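Local coordinates for protein caprin-1 (Homo sapiens, PDB 4WBE) that binds mRNAs, regulates their transport, translation and/or stability, and plays an essential role in cytoplasmic stress granule formation, at residues A[29-32]-A[33-36]; A[75-78]-A[79-83]. One frame throughout, in Å; residues are numbered along the deposited sequence.

Contacts 1 and 2 are both first turns of helices in the dimerization domain of caprin-1, opening helix 31-39 and helix 77-88. Their centres lie 26 Å apart on opposite sides of the chain's centre. Both reach helix 49-62, contact 1 through Arg34 and contact 2 through His82 and Leu83. Contact 1 is a surface turn, where Val33 alone is buried; contact 2 is partly buried and lies against the second subunit. The chemistry differs as well: an aspartate caps helix 31-39 with its carboxylate, whereas at 77-88 Tyr76 holds the cap position and water joins the preceding carbonyl to the first turn. Arg34 bridges to Asp56 of the same chain, Glu77 to Lys13 of the second subunit.

Contact 1 of 2, residues A[29-32]-A[33-36]; sequences GDDE and VRTD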
# COMPACT_ATOMS: atom_id res chain seq x y z
N GLY A 29 13.69 6.86 4.90
CA GLY A 29 13.90 8.28 4.72
C GLY A 29 14.53 8.94 5.94
O GLY A 29 15.05 10.05 5.85
N ASP A 30 14.51 8.25 7.08
CA ASP A 30 15.11 8.78 8.30
C ASP A 30 16.60 8.46 8.33
O ASP A 30 17.00 7.30 8.22
CB ASP A 30 14.44 8.21 9.55
CG ASP A 30 14.96 8.82 10.84
OD1 ASP A 30 15.83 9.73 10.78
OD2 ASP A 30 14.51 8.40 11.92
N ASP A 31 17.41 9.51 8.46
CA ASP A 31 18.86 9.36 8.44
C ASP A 31 19.35 8.44 9.55
O ASP A 31 20.29 7.67 9.36
CB ASP A 31 19.56 10.73 8.53
CG ASP A 31 19.41 11.56 7.26
OD1 ASP A 31 19.47 10.98 6.15
OD2 ASP A 31 19.26 12.79 7.37
N GLU A 32 18.71 8.52 10.71
CA GLU A 32 19.09 7.68 11.85
C GLU A 32 18.87 6.20 11.52
O GLU A 32 19.68 5.34 11.89
CB GLU A 32 18.28 8.08 13.08
CG GLU A 32 18.36 9.57 13.44
CD GLU A 32 19.76 10.08 13.72
OE1 GLU A 32 20.56 9.35 14.35
OE2 GLU A 32 20.06 11.22 13.31
N VAL A 33 17.76 5.90 10.84
CA VAL A 33 17.47 4.53 10.42
C VAL A 33 18.52 3.99 9.44
O VAL A 33 18.99 2.86 9.59
CB VAL A 33 16.06 4.42 9.79
CG1 VAL A 33 15.86 3.07 9.11
CG2 VAL A 33 14.98 4.66 10.85
N ARG A 34 18.87 4.80 8.45
CA ARG A 34 19.87 4.43 7.46
C ARG A 34 21.22 4.13 8.13
O ARG A 34 21.91 3.18 7.76
CB ARG A 34 20.02 5.54 6.43
CG ARG A 34 18.72 5.86 5.70
CD ARG A 34 18.85 7.10 4.84
NE ARG A 34 19.62 6.89 3.62
CZ ARG A 34 19.10 6.55 2.45
NH1 ARG A 34 17.79 6.38 2.33
NH2 ARG A 34 19.88 6.38 1.39
N THR A 35 21.57 4.96 9.10
CA THR A 35 22.80 4.78 9.85
C THR A 35 22.80 3.45 10.59
O THR A 35 23.75 2.67 10.48
CB THR A 35 23.00 5.91 10.89
OG1 THR A 35 23.19 7.16 10.21
CG2 THR A 35 24.22 5.62 11.76
N ASP A 36 21.73 3.19 11.32
CA ASP A 36 21.60 1.94 12.08
C ASP A 36 21.69 0.69 11.20
O ASP A 36 22.28 -0.31 11.61
CB ASP A 36 20.28 1.93 12.85
CG ASP A 36 20.22 2.99 13.95
OD1 ASP A 36 21.28 3.54 14.31
OD2 ASP A 36 19.11 3.26 14.45
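The side chains of Asp30 and Val33 cross at about a right angle, with the valine branch CG2 set against the aspartate's CB at 3.8 Å. Val33 directs CG2 beside its own backbone N (CG1 takes the place anti to that N, chi1 169°), which turns this methyl back toward the start of the helix. Val33 also packs on Leu28, Tyr114 and Phe115, consistent with its being the one buried residue of the turn. The carboxylate of Asp30 serves the backbone: OD1 accepts from Glu32 N at 3.1 Å, and the N-H comes from above the carboxylate plane, 69° out of it. The carbonyl of the same residue accepts from Arg34 N.

The side chains of Asp31 and Arg34 slant across each other, their carboxylate and guanidinium planes 88° apart. Asp31 OD1 lies 4.8 Å from Arg34 NE, and the charged groups do not touch. The arginine chain, bent at chi3, instead carries NH2 to a salt bridge with Asp56 and NH1 to Leu28 O. Thr35 grips Asp31 O twice, OG1 at 3.1 Å and N at 3.0 Å, from opposite faces of the carbonyl plane. Asp36 N bonds Glu32 O, while its OD2 bonds Tyr114 OH. The arrangement is an aspartate N-cap opening helix 31-39 of the Caprin-1 dimerization domain, and Arg34 ties that helix to helix 49-62.

Contact 2 of 2, residues A[75-78]-A[79-83]; sequences QYEH and ASIHL
Ala79 places its methyl at the edge of the Tyr76 ring, near the ring plane, with CB 4.2 Å from Tyr76 CD1. This is the first turn of helix 77-88 in the Caprin-1 dimerization domain, and Tyr76 occupies the N-cap position. Gln75 CG lies over one face of the tyrosine ring, nearer its perimeter than its centre, and the tyrosine side chain also packs on Pro64 and on Tyr23 of the second subunit. The backbone N of Ala79 donates to a water at 2.8 Å, and that water in turn donates to Gln75 O, so the first turn is joined through solvent to the residue before the cap.

At Ser80 the backbone N bonds Tyr76 O, while the hydroxyl turns to the next carbonyl along: OG donates to Glu77 O at 2.6 Å. OG sits between its own backbone N and carbonyl carbon (chi1 69°), which brings it back over the preceding turn. A second water donates to Ser80 OG at 2.9 Å and, weakly, to Glu77 OE2. The other carboxylate oxygen, Glu77 OE1, forms a salt bridge with Lys13 of the second subunit, so this part of the turn faces the dimer partner.

Ile81 follows with a weak backbone bond from its N to Glu77 O. Its side chain slants across that of Glu77, with CD1 3.8 Å from Glu77 OE2. His82 N bonds His78 O at 2.9 Å. ND1 of the His82 ring bonds Tyr99 OH, and the His82 side chain packs on Leu61 and Val62, at helix 49-62. The ring carbon CD2 of His82 also lies 3.1 Å from His78 O, which approaches the ring obliquely.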
# COMPACT_ATOMS: atom_id res chain seq x y z
N GLN A 75 -2.15 6.43 -12.53
CA GLN A 75 -0.98 6.83 -11.75
C GLN A 75 -0.18 5.66 -11.19
O GLN A 75 1.05 5.72 -11.10
CB GLN A 75 -1.39 7.78 -10.63
CG GLN A 75 -0.24 8.25 -9.73
CD GLN A 75 0.78 9.08 -10.50
OE1 GLN A 75 0.53 10.24 -10.84
NE2 GLN A 75 1.95 8.49 -10.75
N TYR A 76 -0.87 4.60 -10.80
CA TYR A 76 -0.20 3.51 -10.10
C TYR A 76 -0.14 2.20 -10.87
O TYR A 76 0.14 1.15 -10.29
CB TYR A 76 -0.87 3.30 -8.74
CG TYR A 76 -0.68 4.48 -7.82
CD1 TYR A 76 0.53 4.66 -7.16
CD2 TYR A 76 -1.70 5.40 -7.61
CE1 TYR A 76 0.71 5.73 -6.32
CE2 TYR A 76 -1.52 6.47 -6.76
CZ TYR A 76 -0.31 6.63 -6.12
OH TYR A 76 -0.10 7.68 -5.27
N GLU A 77 -0.38 2.27 -12.18
CA GLU A 77 -0.29 1.08 -13.00
C GLU A 77 1.13 0.49 -12.95
O GLU A 77 1.31 -0.68 -12.60
CB GLU A 77 -0.73 1.38 -14.44
CG GLU A 77 -0.53 0.23 -15.41
CD GLU A 77 -1.53 -0.91 -15.19
OE1 GLU A 77 -2.61 -0.66 -14.61
OE2 GLU A 77 -1.24 -2.04 -15.62
N HIS A 78 2.13 1.30 -13.27
CA HIS A 78 3.52 0.84 -13.24
C HIS A 78 3.96 0.39 -11.84
O HIS A 78 4.59 -0.66 -11.70
CB HIS A 78 4.48 1.91 -13.76
CG HIS A 78 4.42 2.10 -15.24
ND1 HIS A 78 3.81 1.20 -16.09
CD2 HIS A 78 4.89 3.10 -16.03
CE1 HIS A 78 3.92 1.63 -17.34
NE2 HIS A 78 4.56 2.78 -17.33
N ALA A 79 3.62 1.19 -10.83
CA ALA A 79 3.96 0.88 -9.45
C ALA A 79 3.41 -0.48 -9.03
O ALA A 79 4.09 -1.23 -8.32
CB ALA A 79 3.45 1.97 -8.51
N SER A 80 2.18 -0.77 -9.43
CA SER A 80 1.54 -2.05 -9.09
C SER A 80 2.34 -3.23 -9.64
O SER A 80 2.49 -4.26 -8.98
CB SER A 80 0.08 -2.09 -9.56
OG SER A 80 -0.02 -2.14 -10.98
N ILE A 81 2.84 -3.07 -10.87
CA ILE A 81 3.65 -4.10 -11.51
C ILE A 81 5.03 -4.25 -10.85
O ILE A 81 5.50 -5.36 -10.65
CB ILE A 81 3.76 -3.82 -13.03
CG1 ILE A 81 2.37 -3.86 -13.68
CG2 ILE A 81 4.68 -4.83 -13.70
CD1 ILE A 81 2.34 -3.34 -15.10
N HIS A 82 5.66 -3.12 -10.53
CA HIS A 82 6.93 -3.13 -9.79
C HIS A 82 6.79 -3.88 -8.46
O HIS A 82 7.64 -4.70 -8.11
CB HIS A 82 7.38 -1.71 -9.51
CG HIS A 82 7.86 -0.97 -10.72
ND1 HIS A 82 8.79 -1.50 -11.59
CD2 HIS A 82 7.55 0.26 -11.20
CE1 HIS A 82 9.02 -0.63 -12.56
NE2 HIS A 82 8.28 0.44 -12.34
N LEU A 83 5.72 -3.59 -7.72
CA LEU A 83 5.47 -4.25 -6.45
C LEU A 83 5.27 -5.75 -6.64
O LEU A 83 5.82 -6.55 -5.89
CB LEU A 83 4.23 -3.65 -5.79
CG LEU A 83 4.45 -2.30 -5.09
CD1 LEU A 83 3.13 -1.75 -4.59
CD2 LEU A 83 5.44 -2.46 -3.95
O HOH W 1 3.08 3.90 -11.37
O HOH W 2 -2.00 -3.38 -12.62